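PDB 3X17: endoglucanase from Uncultured bacterium, which hydrolyses internal beta-1,4-glycosidic bonds of cellulose as a member of glycoside hydrolase family 9, carrying an Ig-like domain ahead of its catalytic barrel. Local coordinates for residues 156-160 and 161-165; 230-233 and 234-238; 269-272 and 273-276; 303-306 and 307-311. All coordinates share one frame; numbering follows the deposited sequence.

Contact 1 of 4, residues 156-160 and 161-165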
loop_
_atom_site.group_PDB
_atom_site.type_symbol
_atom_site.label_atom_id
_atom_site.label_comp_id
_atom_site.label_asym_id
_atom_site.label_seq_id
_atom_site.Cartn_x
_atom_site.Cartn_y
_atom_site.Cartn_z
ATOM N N LEU A 156 3.259 -24.265 16.509
ATOM C CA LEU A 156 4.626 -24.707 16.314
ATOM C C LEU A 156 5.388 -24.989 17.610
ATOM O O LEU A 156 5.996 -26.040 17.726
ATOM C CB LEU A 156 5.416 -23.767 15.407
ATOM C CG LEU A 156 6.850 -24.256 15.127
ATOM C CD1 LEU A 156 6.815 -25.572 14.345
ATOM C CD2 LEU A 156 7.653 -23.230 14.349
ATOM N N VAL A 157 5.356 -24.065 18.573
ATOM C CA VAL A 157 6.067 -24.266 19.842
ATOM C C VAL A 157 5.163 -24.262 21.070
ATOM O O VAL A 157 4.132 -23.590 21.082
ATOM C CB VAL A 157 7.271 -23.282 20.042
ATOM C CG1 VAL A 157 8.086 -23.125 18.745
ATOM C CG2 VAL A 157 6.819 -21.949 20.615
ATOM N N ASP A 158 5.547 -25.022 22.100
ATOM C CA ASP A 158 4.785 -25.052 23.356
ATOM C C ASP A 158 4.611 -23.638 23.888
ATOM O O ASP A 158 5.540 -22.837 23.882
ATOM C CB ASP A 158 5.509 -25.858 24.444
ATOM C CG ASP A 158 5.576 -27.355 24.146
ATOM O OD1 ASP A 158 4.913 -27.852 23.200
ATOM O OD2 ASP A 158 6.370 -28.023 24.833
ATOM N N ASP A 159 3.443 -23.359 24.438
ATOM C CA ASP A 159 3.293 -22.150 25.197
ATOM C C ASP A 159 2.325 -22.505 26.298
ATOM O O ASP A 159 1.876 -23.638 26.375
ATOM C CB ASP A 159 2.834 -20.954 24.315
ATOM C CG ASP A 159 1.426 -21.132 23.707
ATOM O OD1 ASP A 159 0.507 -21.631 24.403
ATOM O OD2 ASP A 159 1.222 -20.683 22.552
ATOM N N PRO A 160 2.003 -21.548 27.151
ATOM C CA PRO A 160 1.147 -21.789 28.289
ATOM C C PRO A 160 -0.229 -22.384 27.944
ATOM O O PRO A 160 -0.902 -22.907 28.836
ATOM C CB PRO A 160 0.966 -20.389 28.859
ATOM C CG PRO A 160 2.260 -19.733 28.544
ATOM C CD PRO A 160 2.536 -20.180 27.146
ATOM N N PHE A 161 -0.720 -22.169 26.724
ATOM C CA PHE A 161 -2.093 -22.585 26.432
ATOM C C PHE A 161 -2.110 -23.901 25.673
ATOM O O PHE A 161 -3.007 -24.708 25.859
ATOM C CB PHE A 161 -2.866 -21.484 25.675
ATOM C CG PHE A 161 -3.124 -20.280 26.504
ATOM C CD1 PHE A 161 -4.266 -20.206 27.288
ATOM C CD2 PHE A 161 -2.115 -19.342 26.703
ATOM C CE1 PHE A 161 -4.464 -19.155 28.158
ATOM C CE2 PHE A 161 -2.302 -18.266 27.565
ATOM C CZ PHE A 161 -3.497 -18.153 28.269
ATOM N N TYR A 162 -1.119 -24.090 24.804
ATOM C CA TYR A 162 -1.139 -25.147 23.818
ATOM C C TYR A 162 0.230 -25.818 23.736
ATOM O O TYR A 162 1.271 -25.135 23.645
ATOM C CB TYR A 162 -1.468 -24.581 22.437
ATOM C CG TYR A 162 -2.727 -23.752 22.380
ATOM C CD1 TYR A 162 -3.988 -24.339 22.557
ATOM C CD2 TYR A 162 -2.668 -22.415 21.993
ATOM C CE1 TYR A 162 -5.149 -23.565 22.481
ATOM C CE2 TYR A 162 -3.814 -21.638 21.906
ATOM C CZ TYR A 162 -5.046 -22.198 22.186
ATOM O OH TYR A 162 -6.171 -21.407 22.047
ATOM N N ARG A 163 0.220 -27.143 23.629
ATOM C CA ARG A 163 1.435 -27.856 23.277
ATOM C C ARG A 163 1.653 -27.810 21.766
ATOM O O ARG A 163 0.687 -27.760 20.992
ATOM C CB ARG A 163 1.359 -29.311 23.779
ATOM C CG ARG A 163 1.190 -29.418 25.310
ATOM C CD ARG A 163 2.496 -29.100 26.031
ATOM N NE ARG A 163 2.320 -28.862 27.468
ATOM C CZ ARG A 163 2.310 -29.803 28.415
ATOM N NH1 ARG A 163 2.379 -31.086 28.102
ATOM N NH2 ARG A 163 2.178 -29.458 29.692
ATOM N N ALA A 164 2.921 -27.793 21.355
ATOM C CA ALA A 164 3.272 -27.936 19.953
ATOM C C ALA A 164 2.419 -29.047 19.343
ATOM O O ALA A 164 2.295 -30.131 19.916
ATOM C CB ALA A 164 4.823 -28.268 19.782
ATOM N N GLY A 165 1.874 -28.793 18.166
ATOM C CA GLY A 165 1.074 -29.790 17.464
ATOM C C GLY A 165 -0.427 -29.624 17.672
ATOM O O GLY A 165 -1.221 -30.242 16.971
HETATM O O HOH W 1 0.489 -26.116 27.300
#
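D159 turns its carboxylate back across the bend and grips two successive backbone N-H groups with one oxygen. F161 N reaches D159 OD1 at 2.7 Å, nearly along the C-O axis, while Y162 N comes to the same OD1 at 3.0 Å from above the carboxylate plane, 36° out of it. The torsion explains the reach: CG of D159 sits between the backbone N and the carbonyl carbon (chi1 65°), which folds the acid over the residues that follow it. The F161 ring keeps OD1 at its edge, near the ring plane, and lies alongside the proline, with P160 CB 3.9 Å from F161 CD2. The bond from F161 N closes an Asx turn, and it sits inside a tight hairpin-like reversal: D159 N donates to Y162 O at 2.9 Å, the return bond from Y162 N to D159 O is weak, and P160 and F161 form the two corners with type I backbone angles. This loop follows strand 154-155, and the other D159 oxygen, OD2, bonds to Y244 OH, with a weak, long ion pair to R238. Further from the bend a second aspartate does similar work: D158 OD1 receives A164 N at 2.7 Å in an almost straight bond, and A164 CB tucks in beside L156 O at 3.3 Å. R163 runs past D158 with its CD 3.9 Å from D158 OD1, the carboxylate and guanidinium planes turned 46° apart. A water donates to D159 O and takes a weak bond from R163 NE, bridging the two arms.

Contact 2 of 4, residues 230-233 and 234-238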
loop_
_atom_site.group_PDB
_atom_site.type_symbol
_atom_site.label_atom_id
_atom_site.label_comp_id
_atom_site.label_asym_id
_atom_site.label_seq_id
_atom_site.Cartn_x
_atom_site.Cartn_y
_atom_site.Cartn_z
ATOM N N LEU A 230 -9.505 -8.677 10.106
ATOM C CA LEU A 230 -9.480 -8.520 11.556
ATOM C C LEU A 230 -9.985 -9.770 12.275
ATOM O O LEU A 230 -9.520 -10.093 13.385
ATOM C CB LEU A 230 -10.328 -7.326 11.967
ATOM C CG LEU A 230 -9.818 -5.973 11.443
ATOM C CD1 LEU A 230 -10.738 -4.913 11.992
ATOM C CD2 LEU A 230 -8.388 -5.773 11.957
ATOM N N GLU A 231 -10.967 -10.439 11.664
ATOM C CA GLU A 231 -11.499 -11.693 12.220
ATOM C C GLU A 231 -10.470 -12.822 12.239
ATOM O O GLU A 231 -10.414 -13.621 13.187
ATOM C CB GLU A 231 -12.783 -12.094 11.498
ATOM C CG GLU A 231 -13.932 -11.201 11.952
ATOM C CD GLU A 231 -15.302 -11.586 11.404
ATOM O OE1 GLU A 231 -15.376 -12.081 10.256
ATOM O OE2 GLU A 231 -16.320 -11.280 12.088
ATOM N N TRP A 232 -9.574 -12.794 11.265
ATOM C CA TRP A 232 -8.405 -13.658 11.298
ATOM C C TRP A 232 -7.421 -13.325 12.397
ATOM O O TRP A 232 -6.951 -14.215 13.092
ATOM C CB TRP A 232 -7.698 -13.676 9.954
ATOM C CG TRP A 232 -6.578 -14.623 9.991
ATOM C CD1 TRP A 232 -6.660 -15.981 10.131
ATOM C CD2 TRP A 232 -5.182 -14.300 10.030
ATOM N NE1 TRP A 232 -5.402 -16.526 10.178
ATOM C CE2 TRP A 232 -4.479 -15.516 10.172
ATOM C CE3 TRP A 232 -4.457 -13.117 9.874
ATOM C CZ2 TRP A 232 -3.097 -15.575 10.201
ATOM C CZ3 TRP A 232 -3.069 -13.178 9.913
ATOM C CH2 TRP A 232 -2.410 -14.398 10.093
ATOM N N LEU A 233 -7.136 -12.035 12.593
ATOM C CA LEU A 233 -6.431 -11.586 13.796
ATOM C C LEU A 233 -7.002 -12.123 15.123
ATOM O O LEU A 233 -6.230 -12.506 16.014
ATOM C CB LEU A 233 -6.319 -10.047 13.848
ATOM C CG LEU A 233 -5.527 -9.334 12.740
ATOM C CD1 LEU A 233 -5.251 -7.854 13.115
ATOM C CD2 LEU A 233 -4.186 -10.079 12.385
ATOM N N PHE A 234 -8.331 -12.080 15.300
ATOM C CA PHE A 234 -8.941 -12.687 16.481
ATOM C C PHE A 234 -8.468 -14.146 16.658
ATOM O O PHE A 234 -8.118 -14.556 17.766
ATOM C CB PHE A 234 -10.486 -12.656 16.429
ATOM C CG PHE A 234 -11.081 -11.270 16.493
ATOM C CD1 PHE A 234 -10.541 -10.288 17.331
ATOM C CD2 PHE A 234 -12.243 -10.978 15.779
ATOM C CE1 PHE A 234 -11.094 -9.001 17.364
ATOM C CE2 PHE A 234 -12.865 -9.727 15.894
ATOM C CZ PHE A 234 -12.278 -8.732 16.669
ATOM N N ARG A 235 -8.462 -14.920 15.572
ATOM C CA ARG A 235 -8.121 -16.357 15.670
ATOM C C ARG A 235 -6.635 -16.514 15.990
ATOM O O ARG A 235 -6.202 -17.582 16.430
ATOM C CB ARG A 235 -8.494 -17.099 14.382
ATOM C CG ARG A 235 -9.982 -16.939 13.945
ATOM C CD ARG A 235 -10.257 -17.522 12.541
ATOM N NE ARG A 235 -11.602 -17.169 12.088
ATOM C CZ ARG A 235 -11.908 -16.290 11.114
ATOM N NH1 ARG A 235 -10.995 -15.820 10.252
ATOM N NH2 ARG A 235 -13.178 -15.964 10.927
ATOM N N MET A 236 -5.849 -15.472 15.711
ATOM C CA MET A 236 -4.408 -15.469 16.005
ATOM C C MET A 236 -4.093 -14.959 17.422
ATOM O O MET A 236 -2.924 -14.749 17.786
ATOM C CB MET A 236 -3.653 -14.633 14.977
ATOM C CG MET A 236 -3.570 -15.255 13.575
ATOM S SD MET A 236 -2.676 -16.850 13.562
ATOM C CE MET A 236 -0.948 -16.307 13.356
ATOM N N GLN A 237 -5.137 -14.734 18.206
ATOM C CA GLN A 237 -4.959 -14.232 19.543
ATOM C C GLN A 237 -5.145 -15.316 20.602
ATOM O O GLN A 237 -6.145 -16.016 20.654
ATOM C CB GLN A 237 -5.851 -13.009 19.846
ATOM C CG GLN A 237 -5.403 -12.243 21.110
ATOM C CD GLN A 237 -6.358 -11.101 21.511
ATOM O OE1 GLN A 237 -7.566 -11.156 21.236
ATOM N NE2 GLN A 237 -5.816 -10.070 22.182
ATOM N N ARG A 238 -4.233 -15.303 21.550
ATOM C CA ARG A 238 -4.169 -16.290 22.600
ATOM C C ARG A 238 -4.945 -15.689 23.774
ATOM O O ARG A 238 -5.025 -14.461 23.885
ATOM C CB ARG A 238 -2.687 -16.421 22.922
ATOM C CG ARG A 238 -2.271 -17.589 23.695
ATOM C CD ARG A 238 -1.140 -17.119 24.575
ATOM N NE ARG A 238 0.127 -17.436 23.985
ATOM C CZ ARG A 238 1.301 -17.100 24.507
ATOM N NH1 ARG A 238 1.387 -16.239 25.522
ATOM N NH2 ARG A 238 2.388 -17.596 23.962
#
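At the C-terminal end of helix 221-235 the chain leaves helical geometry at M236, and the side chain of M236 folds back onto W232, one turn earlier. M236 CG lies over one face of the indole, 3.6 Å from the centroid of the six-membered ring, a CH-pi contact; M236 SD sits obliquely, 4.5 Å from the same centroid, which makes a Met-aromatic pair. Bends at chi2 (-62°) and chi3 (-87°) keep the thioether close to the ring. R235 NH1 lies at the edge of the indole, near its plane, and 3.9 Å from W232 CB; it also makes a weak hydrogen bond to T171 O. The R235 guanidinium lies flat against the backbone of E231, with E231 O over one of its faces, and the E231 carboxylate stays 4.5 Å away, OE1 to R235 NH2, short of a salt bridge. F234 N bonds to L230 O at 3.0 Å, and that same oxygen lies over one face of the F234 ring. M236 N divides itself weakly between W232 O and L233 O. W232 NE1 bonds to A170 O, fixing the indole's polar edge while M236 covers one face; this packing probably helps hold the helix end, together with backbone bonding of M236 with Y244.

Contact 3 of 4, residues 269-272 and 273-276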
loop_
_atom_site.group_PDB
_atom_site.type_symbol
_atom_site.label_atom_id
_atom_site.label_comp_id
_atom_site.label_asym_id
_atom_site.label_seq_id
_atom_site.Cartn_x
_atom_site.Cartn_y
_atom_site.Cartn_z
ATOM N N ARG A 269 5.316 -18.394 16.776
ATOM C CA ARG A 269 5.243 -17.960 18.158
ATOM C C ARG A 269 4.824 -16.493 18.252
ATOM O O ARG A 269 5.013 -15.726 17.307
ATOM C CB ARG A 269 6.611 -18.124 18.812
ATOM C CG ARG A 269 7.639 -17.104 18.290
ATOM C CD ARG A 269 9.010 -17.338 18.877
ATOM N NE ARG A 269 9.498 -18.669 18.560
ATOM C CZ ARG A 269 10.363 -19.343 19.311
ATOM N NH1 ARG A 269 10.886 -18.788 20.408
ATOM N NH2 ARG A 269 10.735 -20.563 18.941
ATOM N N ILE A 270 4.255 -16.113 19.395
ATOM C CA ILE A 270 3.812 -14.743 19.589
ATOM C C ILE A 270 4.976 -13.745 19.537
ATOM O O ILE A 270 6.133 -14.083 19.814
ATOM C CB ILE A 270 3.051 -14.549 20.896
ATOM C CG1 ILE A 270 3.946 -14.856 22.100
ATOM C CG2 ILE A 270 1.780 -15.411 20.923
ATOM C CD1 ILE A 270 4.371 -13.632 22.930
ATOM N N THR A 271 4.595 -12.478 19.383
ATOM C CA THR A 271 5.511 -11.369 19.348
ATOM C C THR A 271 4.747 -10.193 19.971
ATOM O O THR A 271 3.517 -10.114 19.842
ATOM C CB THR A 271 5.801 -11.091 17.879
ATOM O OG1 THR A 271 7.095 -11.595 17.512
ATOM C CG2 THR A 271 5.610 -9.687 17.533
ATOM N N THR A 272 5.447 -9.334 20.713
ATOM C CA THR A 272 4.827 -8.135 21.275
ATOM C C THR A 272 4.502 -7.069 20.228
ATOM O O THR A 272 3.477 -6.424 20.348
ATOM C CB THR A 272 5.672 -7.511 22.409
ATOM O OG1 THR A 272 7.033 -7.389 21.971
ATOM C CG2 THR A 272 5.628 -8.408 23.638
ATOM N N GLN A 273 5.347 -6.883 19.205
ATOM C CA GLN A 273 4.975 -5.977 18.095
ATOM C C GLN A 273 3.671 -6.375 17.401
ATOM O O GLN A 273 2.847 -5.525 17.085
ATOM C CB GLN A 273 6.119 -5.758 17.075
ATOM C CG GLN A 273 6.616 -7.007 16.351
ATOM C CD GLN A 273 5.996 -7.193 14.969
ATOM O OE1 GLN A 273 5.073 -6.459 14.577
ATOM N NE2 GLN A 273 6.469 -8.207 14.236
ATOM N N ASP A 274 3.494 -7.669 17.152
ATOM C CA ASP A 274 2.263 -8.153 16.560
ATOM C C ASP A 274 1.105 -7.914 17.513
ATOM O O ASP A 274 -0.001 -7.571 17.078
ATOM C CB ASP A 274 2.350 -9.643 16.178
ATOM C CG ASP A 274 3.242 -9.891 14.961
ATOM O OD1 ASP A 274 3.002 -9.256 13.909
ATOM O OD2 ASP A 274 4.156 -10.761 15.044
ATOM N N THR A 275 1.333 -8.160 18.801
ATOM C CA THR A 275 0.279 -8.004 19.781
ATOM C C THR A 275 -0.203 -6.525 19.803
ATOM O O THR A 275 -1.412 -6.227 19.755
ATOM C CB THR A 275 0.784 -8.474 21.174
ATOM O OG1 THR A 275 1.153 -9.865 21.112
ATOM C CG2 THR A 275 -0.273 -8.286 22.227
ATOM N N ALA A 276 0.756 -5.608 19.742
ATOM C CA ALA A 276 0.462 -4.162 19.783
ATOM C C ALA A 276 -0.152 -3.671 18.448
ATOM O O ALA A 276 -1.149 -2.952 18.451
ATOM C CB ALA A 276 1.761 -3.379 20.101
#
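T275 carries its hydroxyl beside its own backbone N, anti to the carbonyl carbon (chi1 -61°), and this swings OG1 back down the helix to T271 O, which it meets at 2.7 Å as the donor. T275 N reaches the same carbonyl oxygen at 3.1 Å, and the two donors approach from opposite faces of its plane. D274 likewise has its CG beside its backbone N (chi1 -72°), which brings the carboxylate across to the T271 side chain; D274 OD2 lies 3.3 Å from T271 CB. The T271 methyl is modelled too close to its neighbours for its exact placement to be trusted. T271 stands at the N-cap of helix 272-288, where strand 265-271 gives way to the helix, yet its side chain makes no capping bond. The next helical bond, A276 N to T272 O at 2.9 Å, is already regular. The polar ends of the first turn bond to neighbouring parts of the fold: T272 OG1 bonds to D336 OD2 and I317 N, and D274 holds T185 through OD1 and H245 through OD2. Q273 bonds to K277 and Y320, and its side chain comes within about 5 Å of the calcium ion bound by D333, D335, D338, D339 and V377. T275 OG1 also takes a bond from V243 N on strand 243-249. A backbone N-H can only donate, so this hydroxyl accepts from V243 N and donates its own hydrogen bond to T271 O, tying the helix start to the sheet in a fully buried setting.

Contact 4 of 4, residues 303-306 and 307-311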
loop_
_atom_site.group_PDB
_atom_site.type_symbol
_atom_site.label_atom_id
_atom_site.label_comp_id
_atom_site.label_asym_id
_atom_site.label_seq_id
_atom_site.Cartn_x
_atom_site.Cartn_y
_atom_site.Cartn_z
ATOM N N ALA A 303 -10.853 -7.335 22.438
ATOM C CA ALA A 303 -9.616 -7.941 22.003
ATOM C C ALA A 303 -8.445 -6.974 22.192
ATOM O O ALA A 303 -7.382 -7.359 22.687
ATOM C CB ALA A 303 -9.731 -8.348 20.548
ATOM N N ALA A 304 -8.624 -5.728 21.756
ATOM C CA ALA A 304 -7.550 -4.723 21.874
ATOM C C ALA A 304 -7.162 -4.534 23.339
ATOM O O ALA A 304 -5.977 -4.403 23.671
ATOM C CB ALA A 304 -7.960 -3.353 21.245
ATOM N N GLU A 305 -8.165 -4.523 24.206
ATOM C CA GLU A 305 -7.960 -4.302 25.641
ATOM C C GLU A 305 -7.204 -5.452 26.300
ATOM O O GLU A 305 -6.395 -5.232 27.205
ATOM C CB GLU A 305 -9.303 -4.066 26.356
ATOM C CG GLU A 305 -9.935 -2.715 26.022
ATOM C CD GLU A 305 -11.359 -2.539 26.583
ATOM O OE1 GLU A 305 -12.109 -3.533 26.682
ATOM O OE2 GLU A 305 -11.757 -1.383 26.840
ATOM N N GLN A 306 -7.449 -6.672 25.832
ATOM C CA GLN A 306 -6.828 -7.860 26.415
ATOM C C GLN A 306 -5.365 -7.931 25.956
ATOM O O GLN A 306 -4.470 -8.183 26.745
ATOM C CB GLN A 306 -7.624 -9.107 25.978
ATOM C CG GLN A 306 -7.118 -10.451 26.508
ATOM C CD GLN A 306 -6.998 -10.472 28.026
ATOM O OE1 GLN A 306 -7.935 -10.103 28.741
ATOM N NE2 GLN A 306 -5.812 -10.833 28.525
ATOM N N ALA A 307 -5.137 -7.657 24.680
ATOM C CA ALA A 307 -3.804 -7.476 24.145
ATOM C C ALA A 307 -2.981 -6.419 24.889
ATOM O O ALA A 307 -1.799 -6.611 25.142
ATOM C CB ALA A 307 -3.884 -7.131 22.672
ATOM N N TRP A 308 -3.579 -5.276 25.192
ATOM C CA TRP A 308 -2.861 -4.293 25.974
ATOM C C TRP A 308 -2.556 -4.797 27.396
ATOM O O TRP A 308 -1.535 -4.436 27.963
ATOM C CB TRP A 308 -3.606 -2.963 26.052
ATOM C CG TRP A 308 -2.773 -1.918 26.745
ATOM C CD1 TRP A 308 -2.810 -1.575 28.063
ATOM C CD2 TRP A 308 -1.697 -1.176 26.165
ATOM N NE1 TRP A 308 -1.867 -0.626 28.327
ATOM C CE2 TRP A 308 -1.153 -0.373 27.183
ATOM C CE3 TRP A 308 -1.186 -1.064 24.860
ATOM C CZ2 TRP A 308 -0.113 0.533 26.948
ATOM C CZ3 TRP A 308 -0.139 -0.172 24.626
ATOM C CH2 TRP A 308 0.405 0.591 25.674
ATOM N N ARG A 309 -3.439 -5.606 27.980
ATOM C CA ARG A 309 -3.159 -6.172 29.308
ATOM C C ARG A 309 -1.907 -7.048 29.246
ATOM O O ARG A 309 -0.983 -6.919 30.061
ATOM C CB ARG A 309 -4.335 -7.010 29.795
ATOM C CG ARG A 309 -5.280 -6.269 30.713
ATOM C CD ARG A 309 -6.610 -7.004 30.845
ATOM N NE ARG A 309 -7.673 -6.091 30.439
ATOM C CZ ARG A 309 -8.701 -6.404 29.662
ATOM N NH1 ARG A 309 -8.914 -7.657 29.294
ATOM N NH2 ARG A 309 -9.576 -5.461 29.340
ATOM N N PHE A 310 -1.837 -7.873 28.209
ATOM C CA PHE A 310 -0.617 -8.624 27.952
ATOM C C PHE A 310 0.616 -7.731 27.818
ATOM O O PHE A 310 1.637 -8.008 28.434
ATOM C CB PHE A 310 -0.746 -9.528 26.729
ATOM C CG PHE A 310 0.451 -10.399 26.516
ATOM C CD1 PHE A 310 0.563 -11.624 27.180
ATOM C CD2 PHE A 310 1.501 -9.969 25.716
ATOM C CE1 PHE A 310 1.703 -12.403 27.036
ATOM C CE2 PHE A 310 2.624 -10.764 25.534
ATOM C CZ PHE A 310 2.737 -11.976 26.219
ATOM N N LEU A 311 0.553 -6.715 26.955
ATOM C CA LEU A 311 1.702 -5.812 26.777
ATOM C C LEU A 311 2.152 -5.092 28.056
ATOM O O LEU A 311 3.331 -4.841 28.238
ATOM C CB LEU A 311 1.440 -4.769 25.686
ATOM C CG LEU A 311 1.264 -5.317 24.276
ATOM C CD1 LEU A 311 0.491 -4.304 23.450
ATOM C CD2 LEU A 311 2.659 -5.613 23.679
#
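R309 and Q306 meet through a polar bond that is short but bent: R309 NH1 to Q306 OE1 is 2.7 Å with an N-H...O angle of 128°, so it counts as weak. The amide oxygen comes in at the edge of the guanidinium, in its plane, while the amide plane itself is turned 69° away. Bending at chi2 (55°) curls Q306 round toward the arginine, and its NE2 goes on to D240 O. The second kind of contact is a carbonyl over a face: E305 O lies 3.5 Å above the centre of the guanidinium; R309 NH2 also comes to 3.3 Å from E305 CB. Charge contributes less directly: E305 OE1 stays 4.1 Å from R309 NH2, and E305 OE2 makes its salt bridge with R353 instead. Beneath these groups the backbone is plainly helical, with A307 N to A303 O and F310 N to Q306 O both at 3.0 Å. Apolar groups serve the inner side: W308 packs edge-to-face with Y356 and Y359, and A307 touches T275. Polar chains outside and small or aromatic ones inside suit an amphipathic helix, here helix 294-312, wedged between helices 272-288 and 337-351 of the (alpha/alpha)6 barrel.

Overall arrangement
From outside to inside, contact 1 is a surface reversal with no buried residue, contacts 2 and 4 are half-buried helix segments, and contact 3 is wholly buried. Contacts 3 and 4 belong to consecutive helices, 272-288 and 294-312, and pack directly: L311 lies against T272 and A276. Contact 2 joins contact 4 where F234 packs on A303 and Q237 probably bonds to its carbonyl. R238, just past the helix end of contact 2, reaches I270 of contact 3 and D159 of contact 1. Carboxylates gripping backbone N-H groups shape the exposed loop; sulfur-aromatic packing, a threonine hydroxyl bonded both ways and amide-guanidinium pairing serve the helices.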